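Local structure of ribose ABC transporter, substrate binding protein (Conexibacter woesei, 4KQ9) at residues S13-G16 against A17-F21; S75-V78 against P79-G83; R207-A211 against R212-P216. The protein probably binds a carbohydrate such as ribose outside the cell membrane and hands it to an ABC transporter for uptake. The protein carries 1 engineered substitution. One frame throughout, in Å; residues are numbered along the deposited sequence.

Contact 1: S13-G16 against A17-F21; sequences STFG and AQIPF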
ATOM      1  N   SER A  13      13.332  10.672   2.204  1.00 20.79           N
ATOM      2  CA  SER A  13      13.403  10.614   0.786  1.00 22.17           C
ATOM      3  C   SER A  13      12.237   9.860   0.190  1.00 24.18           C
ATOM      4  O   SER A  13      12.119   8.619   0.362  1.00 18.45           O
ATOM      5  CB  SER A  13      14.689   9.943   0.323  1.00 23.38           C
ATOM      6  OG  SER A  13      14.501   9.418  -0.992  1.00 22.77           O
ATOM      7  N   THR A  14      11.368  10.639  -0.486  1.00 22.45           N
ATOM      8  CA  THR A  14      10.235  10.091  -1.200  1.00 24.46           C
ATOM      9  C   THR A  14      10.247  10.591  -2.670  1.00 30.97           C
ATOM     10  O   THR A  14      11.287  11.116  -3.176  1.00 29.24           O
ATOM     11  CB  THR A  14       8.934  10.307  -0.410  1.00 24.27           C
ATOM     12  OG1 THR A  14       7.871   9.530  -0.996  1.00 24.96           O
ATOM     13  CG2 THR A  14       8.535  11.768  -0.293  1.00 23.79           C
ATOM     14  N   PHE A  15       9.158  10.316  -3.380  1.00 33.69           N
ATOM     15  CA  PHE A  15       9.051  10.658  -4.794  1.00 34.93           C
ATOM     16  C   PHE A  15       7.589  11.015  -5.084  1.00 35.64           C
ATOM     17  O   PHE A  15       6.694  10.818  -4.228  1.00 33.73           O
ATOM     18  CB  PHE A  15       9.559   9.511  -5.675  1.00 34.72           C
ATOM     19  CG  PHE A  15       8.793   8.232  -5.506  1.00 36.93           C
ATOM     20  CD1 PHE A  15       7.659   7.969  -6.294  1.00 37.19           C
ATOM     21  CD2 PHE A  15       9.173   7.301  -4.536  1.00 36.04           C
ATOM     22  CE1 PHE A  15       6.952   6.801  -6.137  1.00 35.63           C
ATOM     23  CE2 PHE A  15       8.441   6.137  -4.368  1.00 34.63           C
ATOM     24  CZ  PHE A  15       7.346   5.891  -5.167  1.00 35.60           C
ATOM     25  N   GLY A  16       7.362  11.596  -6.262  1.00 39.36           N
ATOM     26  CA  GLY A  16       6.006  11.892  -6.722  1.00 36.14           C
ATOM     27  C   GLY A  16       5.276  12.973  -5.944  1.00 40.54           C
ATOM     28  O   GLY A  16       4.409  12.678  -5.083  1.00 37.54           O
ATOM     29  N   ALA A  17       5.582  14.231  -6.289  1.00 40.05           N
ATOM     30  CA  ALA A  17       4.834  15.396  -5.784  1.00 39.93           C
ATOM     31  C   ALA A  17       3.340  15.236  -6.034  1.00 31.89           C
ATOM     32  O   ALA A  17       2.525  15.726  -5.308  1.00 31.53           O
ATOM     33  CB  ALA A  17       5.353  16.687  -6.444  1.00 41.44           C
ATOM     34  N   GLN A  18       2.950  14.522  -7.066  1.00 36.05           N
ATOM     35  CA  GLN A  18       1.516  14.458  -7.349  1.00 39.61           C
ATOM     36  C   GLN A  18       0.802  13.269  -6.661  1.00 41.10           C
ATOM     37  O   GLN A  18      -0.412  13.285  -6.548  1.00 41.29           O
ATOM     38  CB  GLN A  18       1.290  14.451  -8.863  1.00 44.31           C
ATOM     39  CG  GLN A  18       1.985  15.633  -9.572  1.00 49.62           C
ATOM     40  CD  GLN A  18       1.210  16.939  -9.433  1.00 50.75           C
ATOM     41  OE1 GLN A  18       1.642  17.866  -8.760  1.00 57.71           O
ATOM     42  NE2 GLN A  18       0.044  17.000 -10.056  1.00 55.32           N
ATOM     43  N   ILE A  19       1.535  12.286  -6.139  1.00 35.85           N
ATOM     44  CA  ILE A  19       0.891  11.002  -5.731  1.00 31.52           C
ATOM     45  C   ILE A  19       0.274  11.144  -4.348  1.00 28.55           C
ATOM     46  O   ILE A  19       0.988  11.446  -3.352  1.00 25.65           O
ATOM     47  CB  ILE A  19       1.876   9.836  -5.747  1.00 32.30           C
ATOM     48  CG1 ILE A  19       2.600   9.751  -7.086  1.00 29.75           C
ATOM     49  CG2 ILE A  19       1.147   8.528  -5.391  1.00 32.55           C
ATOM     50  CD1 ILE A  19       3.936   9.059  -7.001  1.00 31.95           C
ATOM     51  N   PRO A  20      -1.067  10.996  -4.264  1.00 25.51           N
ATOM     52  CA  PRO A  20      -1.731  11.254  -2.988  1.00 23.11           C
ATOM     53  C   PRO A  20      -1.170  10.409  -1.830  1.00 22.99           C
ATOM     54  O   PRO A  20      -0.948  10.912  -0.752  1.00 22.96           O
ATOM     55  CB  PRO A  20      -3.179  10.868  -3.278  1.00 25.06           C
ATOM     56  CG  PRO A  20      -3.346  11.334  -4.710  1.00 26.69           C
ATOM     57  CD  PRO A  20      -2.058  10.862  -5.363  1.00 26.99           C
ATOM     58  N   PHE A  21      -0.923   9.139  -2.093  1.00 21.42           N
ATOM     59  CA  PHE A  21      -0.528   8.203  -1.019  1.00 21.68           C
ATOM     60  C   PHE A  21       0.763   8.704  -0.334  1.00 21.44           C
ATOM     61  O   PHE A  21       0.816   8.815   0.857  1.00 21.89           O
ATOM     62  CB  PHE A  21      -0.348   6.842  -1.639  1.00 21.13           C
ATOM     63  CG  PHE A  21       0.156   5.795  -0.678  1.00 21.86           C
ATOM     64  CD1 PHE A  21      -0.708   5.234   0.271  1.00 23.61           C
ATOM     65  CD2 PHE A  21       1.477   5.381  -0.720  1.00 22.46           C
ATOM     66  CE1 PHE A  21      -0.238   4.244   1.145  1.00 21.61           C
ATOM     67  CE2 PHE A  21       1.938   4.389   0.150  1.00 23.11           C
ATOM     68  CZ  PHE A  21       1.050   3.838   1.084  1.00 21.66           C
TER

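Contact 2: S75-V78 against P79-G83; sequences SALV and PTIKG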
ATOM      1  N   SER A  75      15.091  -2.495  -6.571  1.00 46.45           N
ATOM      2  CA  SER A  75      16.406  -3.106  -6.855  1.00 47.07           C
ATOM      3  C   SER A  75      17.459  -2.094  -7.261  1.00 45.35           C
ATOM      4  O   SER A  75      18.612  -2.233  -6.894  1.00 48.23           O
ATOM      5  CB  SER A  75      16.294  -4.239  -7.889  1.00 47.99           C
ATOM      6  OG  SER A  75      15.551  -3.848  -9.023  1.00 52.49           O
ATOM      7  N   ALA A  76      17.068  -1.062  -7.989  1.00 42.85           N
ATOM      8  CA  ALA A  76      18.017  -0.076  -8.453  1.00 44.26           C
ATOM      9  C   ALA A  76      18.592   0.720  -7.301  1.00 45.77           C
ATOM     10  O   ALA A  76      19.740   1.174  -7.379  1.00 43.63           O
ATOM     11  CB  ALA A  76      17.336   0.866  -9.432  1.00 47.12           C
ATOM     12  N   LEU A  77      17.777   0.909  -6.252  1.00 42.52           N
ATOM     13  CA  LEU A  77      18.160   1.684  -5.062  1.00 38.17           C
ATOM     14  C   LEU A  77      19.042   0.909  -4.046  1.00 31.08           C
ATOM     15  O   LEU A  77      19.561   1.503  -3.110  1.00 33.01           O
ATOM     16  CB  LEU A  77      16.909   2.248  -4.343  1.00 39.05           C
ATOM     17  CG  LEU A  77      16.537   3.687  -4.699  1.00 41.10           C
ATOM     18  CD1 LEU A  77      16.408   3.823  -6.213  1.00 45.73           C
ATOM     19  CD2 LEU A  77      15.247   4.094  -4.032  1.00 41.20           C
ATOM     20  N   VAL A  78      19.206  -0.386  -4.250  1.00 29.57           N
ATOM     21  CA  VAL A  78      19.961  -1.211  -3.322  1.00 33.07           C
ATOM     22  C   VAL A  78      21.359  -0.707  -3.010  1.00 34.87           C
ATOM     23  O   VAL A  78      21.696  -0.526  -1.836  1.00 33.22           O
ATOM     24  CB  VAL A  78      20.001  -2.674  -3.787  1.00 34.74           C
ATOM     25  CG1 VAL A  78      21.037  -3.475  -3.012  1.00 36.92           C
ATOM     26  CG2 VAL A  78      18.608  -3.285  -3.680  1.00 35.25           C
ATOM     27  N   PRO A  79      22.179  -0.465  -4.035  1.00 35.29           N
ATOM     28  CA  PRO A  79      23.555  -0.009  -3.780  1.00 34.59           C
ATOM     29  C   PRO A  79      23.643   1.279  -2.980  1.00 31.62           C
ATOM     30  O   PRO A  79      24.412   1.407  -2.046  1.00 37.62           O
ATOM     31  CB  PRO A  79      24.105   0.220  -5.204  1.00 37.54           C
ATOM     32  CG  PRO A  79      23.372  -0.772  -6.015  1.00 38.49           C
ATOM     33  CD  PRO A  79      21.972  -0.768  -5.455  1.00 38.92           C
ATOM     34  N   THR A  80      22.827   2.230  -3.347  1.00 29.58           N
ATOM     35  CA  THR A  80      22.773   3.486  -2.649  1.00 31.74           C
ATOM     36  C   THR A  80      22.332   3.337  -1.168  1.00 30.00           C
ATOM     37  O   THR A  80      22.935   3.867  -0.264  1.00 26.17           O
ATOM     38  CB  THR A  80      21.773   4.408  -3.370  1.00 34.18           C
ATOM     39  OG1 THR A  80      21.897   4.232  -4.787  1.00 40.32           O
ATOM     40  CG2 THR A  80      21.993   5.862  -2.976  1.00 33.82           C
ATOM     41  N   ILE A  81      21.266   2.601  -0.914  1.00 31.25           N
ATOM     42  CA  ILE A  81      20.784   2.539   0.466  1.00 32.01           C
ATOM     43  C   ILE A  81      21.806   1.698   1.293  1.00 29.43           C
ATOM     44  O   ILE A  81      22.201   2.070   2.379  1.00 33.33           O
ATOM     45  CB  ILE A  81      19.353   2.003   0.495  1.00 30.54           C
ATOM     46  CG1 ILE A  81      18.450   3.052  -0.161  1.00 29.52           C
ATOM     47  CG2 ILE A  81      18.960   1.697   1.940  1.00 30.11           C
ATOM     48  CD1 ILE A  81      17.073   2.554  -0.542  1.00 30.64           C
ATOM     49  N   LYS A  82      22.285   0.606   0.720  1.00 33.82           N
ATOM     50  CA  LYS A  82      23.411  -0.147   1.297  1.00 36.29           C
ATOM     51  C   LYS A  82      24.598   0.773   1.589  1.00 34.45           C
ATOM     52  O   LYS A  82      25.287   0.646   2.619  1.00 34.36           O
ATOM     53  CB  LYS A  82      23.824  -1.249   0.343  1.00 38.76           C
ATOM     54  CG  LYS A  82      24.702  -2.294   0.978  1.00 46.26           C
ATOM     55  CD  LYS A  82      24.751  -3.579   0.163  1.00 53.11           C
ATOM     56  CE  LYS A  82      25.826  -3.540  -0.913  1.00 60.48           C
ATOM     57  NZ  LYS A  82      26.242  -4.916  -1.296  1.00 67.41           N
ATOM     58  N   GLY A  83      24.801   1.748   0.715  1.00 33.99           N
ATOM     59  CA  GLY A  83      25.865   2.703   0.920  1.00 33.46           C
ATOM     60  C   GLY A  83      25.641   3.568   2.117  1.00 36.93           C
ATOM     61  O   GLY A  83      26.593   3.830   2.867  1.00 39.09           O
TER

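Contact 3: R207-A211 against R212-P216; sequences RAIAA and RNIAP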
ATOM      1  N   ARG A 207     -16.870  -0.014 -14.799  1.00 16.37           N
ATOM      2  CA  ARG A 207     -17.396   0.566 -16.078  1.00 20.35           C
ATOM      3  C   ARG A 207     -17.662  -0.533 -17.080  1.00 18.66           C
ATOM      4  O   ARG A 207     -18.653  -0.490 -17.766  1.00 20.07           O
ATOM      5  CB  ARG A 207     -16.411   1.548 -16.652  1.00 24.82           C
ATOM      6  CG  ARG A 207     -16.061   2.679 -15.695  1.00 32.39           C
ATOM      7  CD  ARG A 207     -15.765   3.976 -16.412  1.00 41.24           C
ATOM      8  NE  ARG A 207     -14.657   3.895 -17.371  1.00 48.92           N
ATOM      9  CZ  ARG A 207     -13.385   4.250 -17.140  1.00 53.83           C
ATOM     10  NH1 ARG A 207     -12.982   4.707 -15.949  1.00 55.11           N
ATOM     11  NH2 ARG A 207     -12.496   4.135 -18.123  1.00 57.00           N
ATOM     12  N   ALA A 208     -16.818  -1.551 -17.096  1.00 17.43           N
ATOM     13  CA  ALA A 208     -17.020  -2.734 -17.930  1.00 17.65           C
ATOM     14  C   ALA A 208     -18.235  -3.494 -17.569  1.00 18.54           C
ATOM     15  O   ALA A 208     -18.989  -3.935 -18.442  1.00 18.06           O
ATOM     16  CB  ALA A 208     -15.816  -3.658 -17.849  1.00 17.20           C
ATOM     17  N   ILE A 209     -18.479  -3.653 -16.275  1.00 16.11           N
ATOM     18  CA  ILE A 209     -19.673  -4.349 -15.834  1.00 15.90           C
ATOM     19  C   ILE A 209     -20.978  -3.610 -16.237  1.00 17.42           C
ATOM     20  O   ILE A 209     -21.979  -4.221 -16.663  1.00 20.47           O
ATOM     21  CB  ILE A 209     -19.588  -4.598 -14.302  1.00 14.94           C
ATOM     22  CG1 ILE A 209     -18.519  -5.679 -14.006  1.00 15.26           C
ATOM     23  CG2 ILE A 209     -20.906  -5.055 -13.766  1.00 15.32           C
ATOM     24  CD1 ILE A 209     -18.002  -5.697 -12.568  1.00 17.25           C
ATOM     25  N   ALA A 210     -20.955  -2.303 -16.108  1.00 19.59           N
ATOM     26  CA  ALA A 210     -22.119  -1.461 -16.381  1.00 20.94           C
ATOM     27  C   ALA A 210     -22.408  -1.429 -17.898  1.00 23.61           C
ATOM     28  O   ALA A 210     -23.573  -1.586 -18.284  1.00 25.44           O
ATOM     29  CB  ALA A 210     -21.855  -0.055 -15.884  1.00 21.93           C
ATOM     30  N   ALA A 211     -21.344  -1.305 -18.715  1.00 26.79           N
ATOM     31  CA  ALA A 211     -21.443  -1.415 -20.202  1.00 27.50           C
ATOM     32  C   ALA A 211     -22.113  -2.691 -20.642  1.00 28.98           C
ATOM     33  O   ALA A 211     -22.693  -2.726 -21.730  1.00 32.82           O
ATOM     34  CB  ALA A 211     -20.079  -1.273 -20.872  1.00 27.97           C
ATOM     35  N   ARG A 212     -22.063  -3.742 -19.815  1.00 28.64           N
ATOM     36  CA  ARG A 212     -22.757  -4.994 -20.118  1.00 25.76           C
ATOM     37  C   ARG A 212     -24.122  -5.029 -19.568  1.00 25.93           C
ATOM     38  O   ARG A 212     -24.802  -6.060 -19.586  1.00 27.45           O
ATOM     39  CB  ARG A 212     -21.988  -6.181 -19.583  1.00 25.74           C
ATOM     40  CG  ARG A 212     -20.776  -6.499 -20.409  1.00 30.86           C
ATOM     41  CD  ARG A 212     -20.170  -7.838 -19.996  1.00 29.69           C
ATOM     42  NE  ARG A 212     -20.959  -9.027 -20.379  1.00 31.43           N
ATOM     43  CZ  ARG A 212     -20.717  -9.794 -21.454  1.00 30.69           C
ATOM     44  NH1 ARG A 212     -19.777  -9.471 -22.316  1.00 31.16           N
ATOM     45  NH2 ARG A 212     -21.455 -10.861 -21.687  1.00 32.39           N
ATOM     46  N   ASN A 213     -24.532  -3.907 -18.993  1.00 30.52           N
ATOM     47  CA  ASN A 213     -25.797  -3.809 -18.352  1.00 33.56           C
ATOM     48  C   ASN A 213     -26.052  -4.767 -17.264  1.00 33.30           C
ATOM     49  O   ASN A 213     -27.184  -5.139 -17.039  1.00 35.49           O
ATOM     50  CB  ASN A 213     -26.899  -3.795 -19.407  1.00 38.93           C
ATOM     51  CG  ASN A 213     -27.146  -2.390 -19.858  1.00 41.70           C
ATOM     52  OD1 ASN A 213     -26.472  -1.869 -20.764  1.00 45.96           O
ATOM     53  ND2 ASN A 213     -28.007  -1.710 -19.121  1.00 48.61           N
ATOM     54  N   ILE A 214     -24.982  -5.132 -16.545  1.00 31.23           N
ATOM     55  CA  ILE A 214     -25.110  -5.947 -15.347  1.00 28.59           C
ATOM     56  C   ILE A 214     -25.425  -5.032 -14.141  1.00 26.45           C
ATOM     57  O   ILE A 214     -24.843  -3.957 -13.988  1.00 25.58           O
ATOM     58  CB  ILE A 214     -23.814  -6.747 -15.083  1.00 27.30           C
ATOM     59  CG1 ILE A 214     -23.573  -7.766 -16.197  1.00 25.53           C
ATOM     60  CG2 ILE A 214     -23.889  -7.504 -13.751  1.00 25.09           C
ATOM     61  CD1 ILE A 214     -22.147  -8.263 -16.226  1.00 27.04           C
ATOM     62  N   ALA A 215     -26.342  -5.473 -13.302  1.00 28.77           N
ATOM     63  CA  ALA A 215     -26.850  -4.659 -12.219  1.00 31.36           C
ATOM     64  C   ALA A 215     -25.736  -4.407 -11.178  1.00 32.01           C
ATOM     65  O   ALA A 215     -24.993  -5.309 -10.855  1.00 29.44           O
ATOM     66  CB  ALA A 215     -28.041  -5.350 -11.559  1.00 34.10           C
ATOM     67  N   PRO A 216     -25.634  -3.178 -10.664  1.00 33.53           N
ATOM     68  CA  PRO A 216     -24.573  -2.830  -9.702  1.00 35.24           C
ATOM     69  C   PRO A 216     -24.618  -3.696  -8.468  1.00 34.56           C
ATOM     70  O   PRO A 216     -25.673  -3.875  -7.864  1.00 36.34           O
ATOM     71  CB  PRO A 216     -24.886  -1.375  -9.336  1.00 38.50           C
ATOM     72  CG  PRO A 216     -26.339  -1.195  -9.670  1.00 38.71           C
ATOM     73  CD  PRO A 216     -26.546  -2.046 -10.902  1.00 38.44           C
TER
HETATM   74  O   HOH W   1     -24.114  -0.256 -22.409  1.00 50.21           O

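Contact 1: S13-G16 against A17-F21
Gly-16 and Ile-19 close a type I beta turn that carries the chain from strand 9-15 into helix 20-35, inside a beta-alpha-beta unit of the periplasmic binding protein fold. Ala-17 takes the first corner of the turn: CB, pointing away, still rests 3.7 Å from Gly-16 C, and Ala-17 O accepts a hydrogen bond from Asn-23 ND2 in the following helix. Gln-18 holds the second corner and leads its amide outward. Ile-19, the N-cap residue, closes the turn with its N 3.1 Å from Gly-16 O. The bond is fairly straight at the hydrogen (161°). Its donor nevertheless stands above the carbonyl plane, 64° out of it. The Ile-19 side chain then folds back over the strand end, CG1 lying anti to the carbonyl carbon (chi1 -52°), and brings CD1 to 3.5 Å from Gly-16 CA and against the Phe-15 ring. Replacing it with an alanine would probably leave a gap over Gly-16 and Phe-15 CD1 and CE1 without an apolar neighbour. Gly-16 leaves the room this packing needs, since a side chain there would collide with Ile-19 CD1. That methyl approaches the Phe-15 ring obliquely, 3.9 Å from Phe-15 CE1.

Contact 2: S75-V78 against P79-G83
Val-78 and Pro-79 meet at the start of helix 78-86, and with Leu-77 they have the most surface buried in this contact. The tightest approach is Val-78 CB to Pro-79 CD at 3.2 Å, closer than usual for two carbons and imposed by the peptide bond that links the residues. The Val-78 side chain crosses the proline ring obliquely; with CG1 anti to the backbone N (chi1 167°), that methyl lies beside the carbonyl carbon and comes within 3.4 Å of Pro-79 N. Proline suits the first turn of a helix because its nitrogen has no hydrogen to give, and the turn asks for none there. Pro-79 CD also lies 3.5 Å from Ala-76 O, in the type I turn from Ser-75 to Val-78 that leads into the helix.

Leu-77 contributes both backbone and side chain. Its O accepts from Ile-81 N at 3.0 Å, with the donor nearly in line with the C=O bond (169°), and Val-78 O accepts from Lys-82 N at 2.9 Å in similar fashion. These are regular i to i+4 helix bonds. Ile-81 CD1 also reaches back to Leu-77 CB at 3.8 Å, an apolar contact one turn apart. The incoming loop is fixed by Asp-73, whose OD2 takes the N-H groups of Ser-75 and Ala-76. Thr-80 lies against Ile-53, Ile-56 and Asp-57 of helix 49-61, while Val-78 packs on Ser-99 and Val-102 in the loop between strands 91-94 and 106-109.

Contact 3: R207-A211 against R212-P216
Ile-209 and Ile-214 clasp each other across the C-terminal end of helix 199-211, the apolar contact of a Schellman motif. Their side chains meet obliquely: Ile-209 CG2 lies 3.6 Å from Ile-214 CB and 3.9 Å from Ile-214 CG2. Ile-209 has chi1 at -71°, which sets CG1 anti to the carbonyl carbon and leaves CG2 as the branch that meets the returning chain.

Two backbone bonds define the motif. Ile-214 N donates to Ile-209 O at 3.1 Å, a link between residues five apart that is wider than a helical turn, with the donor tilted 23° from the carbonyl plane. Nested inside it, Asn-213 N donates to Ala-210 O at a short 2.6 Å, this time from well above the plane of the carbonyl. Arg-212 N has poorer geometry, with weak bonds to both Ala-208 O and Ile-209 O, as the regular helical pattern gives out.

What lets the chain reverse is the backbone of Asn-213, whose positive phi (57°) swings the following residues back beside the helix. Next to this bend the Arg-212 side chain starts off along the last turn, CG being 3.7 Å from Ala-208 O, before its guanidinium end leads away; the Arg-212 side chain touches Leu-185 and Thr-186 of helix 174-187. Ala-208 packs on Leu-178 and Thr-181 of that same helix, and Ile-214 extends the apolar patch to Ile-219, just ahead of strand 220-222. At the reversal a water joins the Ala-211 carbonyl to the Asn-213 side-chain amide, donating to Ala-211 O at 2.9 Å and to Asn-213 OD1 at 3.3 Å.

Overall arrangement
All three contacts are local turns where helices begin or end, but they differ in place. Contacts 1 and 2 belong to the region built on the six-stranded parallel sheet, their centres about 19 Å apart, and both lead into a helix, contact 1 from a strand end, contact 2 from a loop; helix 49-61 is a shared neighbour, touched by Phe-15, Leu-77 and Thr-80. Contact 3 ends a helix beside the four-stranded sheet, its centre about 45 Å from that of contact 2, across the chain's centre. Contact 1 is a surface turn with one bond and a glycine-dependent apolar fit; the other two are partly buried, contact 2 relying on regular helical bonds, contact 3 on the paired backbone bonds of a Schellman motif and a water.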